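Local coordinates for proximal thread matrix protein 1 (Mytilus galloprovincialis, PDB 4CN9) that probably binds collagen as a matrix protein of the mussel byssus, through von Willebrand factor type A domains, one with a zinc-occupied MIDAS motif, at residues M76-S87 with F227-I238. Sequence-based numbering, arbitrary orientation.
Sequences MMKDFVKELVDS and FSELSTLLKLVI
Met76 runs its extended side chain over the start of the 3-10 segment 227-233, SD lying 3.6 Å from Ser228 CA. One residue on, Met77 bends at chi3 and brings its sulfur to Phe227, SD to CE2 3.6 Å; at 65° off the ring normal this Met-aromatic contact is oblique. That ring packs near Asp174, a zinc ligand of the MIDAS, so this end of the contact borders the metal site. Phe80 then reaches across with CG anti to its backbone N (chi1 178°): Leu230 CD2 sits 4.2 Å from the ring centroid, almost exactly on the normal, a CH-pi contact, while Leu234 N lies at the ring edge. The Phe80 side chain also touches Ile200 and Met172, on parallel strands of the central sheet, which places the contact between helix 73-85 and the 3-10 segment that leads into helix 234-241, on one side of the Rossmann-like sheet of a von Willebrand A domain; the axes of 76-85 and 234-238 cross at -48°. Glu83 CB meets Leu234 CD2 at 3.8 Å. Leu84 CD2 packs tightly on Leu234 CD1 (3.5 Å) and also touches Val237 and Ile238. Past the helix end, Ser87 OG donates to Glu83 O (2.6 Å), and Ser87 CB comes within 3.4 Å of Ile238 CD1, closer than usual carbon contact.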
loop_
_atom_site.group_PDB
_atom_site.type_symbol
_atom_site.label_atom_id
_atom_site.label_comp_id
_atom_site.label_asym_id
_atom_site.label_seq_id
_atom_site.Cartn_x
_atom_site.Cartn_y
_atom_site.Cartn_z
ATOM N N MET A 76 23.976 12.606 -8.182
ATOM C CA MET A 76 23.467 12.200 -6.881
ATOM C C MET A 76 22.377 11.154 -7.024
ATOM O O MET A 76 22.269 10.243 -6.200
ATOM C CB MET A 76 22.941 13.413 -6.105
ATOM C CG MET A 76 24.047 14.390 -5.717
ATOM S SD MET A 76 23.531 15.744 -4.644
ATOM C CE MET A 76 25.122 16.508 -4.333
ATOM N N MET A 77 21.562 11.282 -8.067
ATOM C CA MET A 77 20.539 10.275 -8.345
ATOM C C MET A 77 21.212 8.968 -8.702
ATOM O O MET A 77 20.826 7.914 -8.222
ATOM C CB MET A 77 19.622 10.723 -9.488
ATOM C CG MET A 77 18.719 11.867 -9.129
ATOM S SD MET A 77 17.732 12.463 -10.532
ATOM C CE MET A 77 16.612 11.051 -10.723
ATOM N N LYS A 78 22.245 9.038 -9.535
ATOM C CA LYS A 78 22.945 7.840 -9.967
ATOM C C LYS A 78 23.581 7.129 -8.780
ATOM O O LYS A 78 23.534 5.897 -8.669
ATOM C CB LYS A 78 24.021 8.193 -10.992
ATOM C CG LYS A 78 23.468 8.544 -12.347
ATOM C CD LYS A 78 24.551 8.964 -13.298
ATOM C CE LYS A 78 23.988 9.145 -14.699
ATOM N NZ LYS A 78 25.050 9.355 -15.696
ATOM N N ASP A 79 24.197 7.914 -7.901
ATOM C CA ASP A 79 24.859 7.363 -6.720
ATOM C C ASP A 79 23.863 6.658 -5.810
ATOM O O ASP A 79 24.136 5.574 -5.281
ATOM C CB ASP A 79 25.610 8.471 -5.972
ATOM C CG ASP A 79 26.839 8.953 -6.734
ATOM O OD1 ASP A 79 27.236 8.281 -7.704
ATOM O OD2 ASP A 79 27.413 9.996 -6.361
ATOM N N PHE A 80 22.697 7.266 -5.646
ATOM C CA PHE A 80 21.649 6.659 -4.849
ATOM C C PHE A 80 21.277 5.289 -5.421
ATOM O O PHE A 80 21.111 4.329 -4.674
ATOM C CB PHE A 80 20.430 7.584 -4.779
ATOM C CG PHE A 80 19.286 7.012 -4.003
ATOM C CD1 PHE A 80 19.317 6.988 -2.621
ATOM C CD2 PHE A 80 18.184 6.480 -4.652
ATOM C CE1 PHE A 80 18.268 6.468 -1.900
ATOM C CE2 PHE A 80 17.136 5.946 -3.936
ATOM C CZ PHE A 80 17.177 5.943 -2.555
ATOM N N VAL A 81 21.168 5.193 -6.744
ATOM C CA VAL A 81 20.751 3.941 -7.374
ATOM C C VAL A 81 21.855 2.893 -7.246
ATOM O O VAL A 81 21.585 1.718 -7.039
ATOM C CB VAL A 81 20.362 4.156 -8.856
ATOM C CG1 VAL A 81 20.002 2.837 -9.521
ATOM C CG2 VAL A 81 19.196 5.138 -8.947
ATOM N N LYS A 82 23.104 3.334 -7.348
ATOM C CA LYS A 82 24.239 2.458 -7.094
ATOM C C LYS A 82 24.190 1.868 -5.692
ATOM O O LYS A 82 24.497 0.697 -5.492
ATOM C CB LYS A 82 25.545 3.222 -7.271
ATOM C CG LYS A 82 25.865 3.551 -8.687
ATOM C CD LYS A 82 27.214 4.261 -8.786
ATOM C CE LYS A 82 27.445 4.754 -10.196
ATOM N NZ LYS A 82 28.617 5.659 -10.289
ATOM N N GLU A 83 23.813 2.686 -4.718
ATOM C CA GLU A 83 23.720 2.227 -3.346
ATOM C C GLU A 83 22.613 1.178 -3.176
ATOM O O GLU A 83 22.765 0.221 -2.418
ATOM C CB GLU A 83 23.509 3.425 -2.416
ATOM C CG GLU A 83 24.759 4.305 -2.349
ATOM C CD GLU A 83 24.488 5.682 -1.792
ATOM O OE1 GLU A 83 23.406 5.895 -1.218
ATOM O OE2 GLU A 83 25.363 6.558 -1.932
ATOM N N LEU A 84 21.511 1.353 -3.903
ATOM C CA LEU A 84 20.447 0.344 -3.945
ATOM C C LEU A 84 20.974 -0.989 -4.446
ATOM O O LEU A 84 20.728 -2.028 -3.840
ATOM C CB LEU A 84 19.316 0.799 -4.872
ATOM C CG LEU A 84 18.577 2.057 -4.417
ATOM C CD1 LEU A 84 17.592 2.530 -5.477
ATOM C CD2 LEU A 84 17.868 1.786 -3.093
ATOM N N VAL A 85 21.668 -0.956 -5.575
ATOM C CA VAL A 85 22.248 -2.162 -6.145
ATOM C C VAL A 85 23.086 -2.912 -5.109
ATOM O O VAL A 85 22.982 -4.131 -4.966
ATOM C CB VAL A 85 23.121 -1.831 -7.350
ATOM C CG1 VAL A 85 23.932 -3.057 -7.778
ATOM C CG2 VAL A 85 22.259 -1.316 -8.502
ATOM N N ASP A 86 23.902 -2.171 -4.372
ATOM C CA ASP A 86 24.812 -2.761 -3.382
ATOM C C ASP A 86 24.100 -3.189 -2.109
ATOM O O ASP A 86 24.727 -3.739 -1.209
ATOM C CB ASP A 86 25.945 -1.773 -3.047
ATOM C CG ASP A 86 27.064 -1.798 -4.081
ATOM O OD1 ASP A 86 27.098 -2.739 -4.906
ATOM O OD2 ASP A 86 27.911 -0.882 -4.074
ATOM N N SER A 87 22.792 -2.948 -2.039
ATOM C CA SER A 87 21.977 -3.352 -0.889
ATOM C C SER A 87 21.306 -4.722 -1.072
ATOM O O SER A 87 20.765 -5.302 -0.111
ATOM C CB SER A 87 20.905 -2.292 -0.630
ATOM O OG SER A 87 21.499 -1.008 -0.465
ATOM N N PHE A 227 18.056 16.717 -3.758
ATOM C CA PHE A 227 18.788 15.559 -4.247
ATOM C C PHE A 227 19.960 15.255 -3.323
ATOM O O PHE A 227 20.422 14.123 -3.246
ATOM C CB PHE A 227 19.272 15.814 -5.678
ATOM C CG PHE A 227 18.149 15.959 -6.677
ATOM C CD1 PHE A 227 17.575 17.195 -6.921
ATOM C CD2 PHE A 227 17.661 14.853 -7.357
ATOM C CE1 PHE A 227 16.539 17.327 -7.839
ATOM C CE2 PHE A 227 16.623 14.978 -8.273
ATOM C CZ PHE A 227 16.064 16.208 -8.509
ATOM N N SER A 228 20.432 16.278 -2.613
ATOM C CA SER A 228 21.549 16.117 -1.679
ATOM C C SER A 228 21.214 15.184 -0.526
ATOM O O SER A 228 22.103 14.574 0.059
ATOM C CB SER A 228 21.976 17.475 -1.114
ATOM O OG SER A 228 22.241 18.393 -2.163
ATOM N N GLU A 229 19.930 15.068 -0.205
ATOM C CA GLU A 229 19.504 14.266 0.935
ATOM C C GLU A 229 18.958 12.889 0.560
ATOM O O GLU A 229 18.472 12.159 1.421
ATOM C CB GLU A 229 18.453 15.025 1.730
ATOM C CG GLU A 229 18.974 16.306 2.340
ATOM C CD GLU A 229 17.908 17.028 3.126
ATOM O OE1 GLU A 229 16.817 17.268 2.568
ATOM O OE2 GLU A 229 18.152 17.341 4.308
ATOM N N LEU A 230 19.058 12.518 -0.710
ATOM C CA LEU A 230 18.560 11.222 -1.149
ATOM C C LEU A 230 19.068 10.096 -0.281
ATOM O O LEU A 230 18.333 9.156 0.018
ATOM C CB LEU A 230 18.970 10.935 -2.594
ATOM C CG LEU A 230 17.882 11.247 -3.607
ATOM C CD1 LEU A 230 18.443 11.106 -4.997
ATOM C CD2 LEU A 230 16.648 10.345 -3.400
ATOM N N SER A 231 20.338 10.179 0.104
ATOM C CA SER A 231 20.983 9.099 0.831
ATOM C C SER A 231 20.294 8.822 2.165
ATOM O O SER A 231 20.377 7.713 2.695
ATOM C CB SER A 231 22.464 9.415 1.053
ATOM O OG SER A 231 22.611 10.612 1.790
ATOM N N THR A 232 19.603 9.817 2.708
ATOM C CA THR A 232 18.914 9.621 3.977
ATOM C C THR A 232 17.685 8.716 3.821
ATOM O O THR A 232 17.067 8.328 4.806
ATOM C CB THR A 232 18.499 10.958 4.627
ATOM O OG1 THR A 232 17.474 11.594 3.857
ATOM C CG2 THR A 232 19.697 11.893 4.760
ATOM N N LEU A 233 17.342 8.364 2.587
ATOM C CA LEU A 233 16.168 7.536 2.354
ATOM C C LEU A 233 16.552 6.089 2.087
ATOM O O LEU A 233 15.679 5.232 1.979
ATOM C CB LEU A 233 15.349 8.065 1.167
ATOM C CG LEU A 233 14.839 9.510 1.218
ATOM C CD1 LEU A 233 14.058 9.813 -0.049
ATOM C CD2 LEU A 233 13.980 9.779 2.447
ATOM N N LEU A 234 17.847 5.806 1.975
ATOM C CA LEU A 234 18.291 4.475 1.553
ATOM C C LEU A 234 17.718 3.363 2.427
ATOM O O LEU A 234 17.149 2.377 1.918
ATOM C CB LEU A 234 19.826 4.385 1.528
ATOM C CG LEU A 234 20.408 3.090 0.965
ATOM C CD1 LEU A 234 19.924 2.828 -0.460
ATOM C CD2 LEU A 234 21.941 3.130 1.003
ATOM N N LYS A 235 17.860 3.510 3.737
ATOM C CA LYS A 235 17.426 2.450 4.650
ATOM C C LYS A 235 15.928 2.192 4.523
ATOM O O LYS A 235 15.488 1.039 4.479
ATOM C CB LYS A 235 17.778 2.785 6.105
ATOM C CG LYS A 235 17.139 1.829 7.101
ATOM C CD LYS A 235 17.680 2.014 8.515
ATOM C CE LYS A 235 17.167 0.924 9.455
ATOM N NZ LYS A 235 15.678 0.827 9.476
ATOM N N LEU A 236 15.160 3.272 4.456
ATOM C CA LEU A 236 13.714 3.199 4.291
ATOM C C LEU A 236 13.305 2.491 2.993
ATOM O O LEU A 236 12.361 1.707 2.975
ATOM C CB LEU A 236 13.123 4.609 4.312
ATOM C CG LEU A 236 13.206 5.345 5.652
ATOM C CD1 LEU A 236 12.777 6.801 5.516
ATOM C CD2 LEU A 236 12.349 4.646 6.688
ATOM N N VAL A 237 14.011 2.773 1.906
ATOM C CA VAL A 237 13.687 2.168 0.631
ATOM C C VAL A 237 13.968 0.680 0.667
ATOM O O VAL A 237 13.171 -0.114 0.190
ATOM C CB VAL A 237 14.449 2.840 -0.531
ATOM C CG1 VAL A 237 14.273 2.061 -1.820
ATOM C CG2 VAL A 237 13.974 4.272 -0.712
ATOM N N ILE A 238 15.103 0.295 1.240
ATOM C CA ILE A 238 15.450 -1.106 1.333
ATOM C C ILE A 238 14.464 -1.848 2.239
ATOM O O ILE A 238 14.103 -2.983 1.959
ATOM C CB ILE A 238 16.880 -1.300 1.877
ATOM C CG1 ILE A 238 17.896 -0.616 0.955
ATOM C CG2 ILE A 238 17.184 -2.780 2.043
ATOM C CD1 ILE A 238 17.785 -1.001 -0.512
#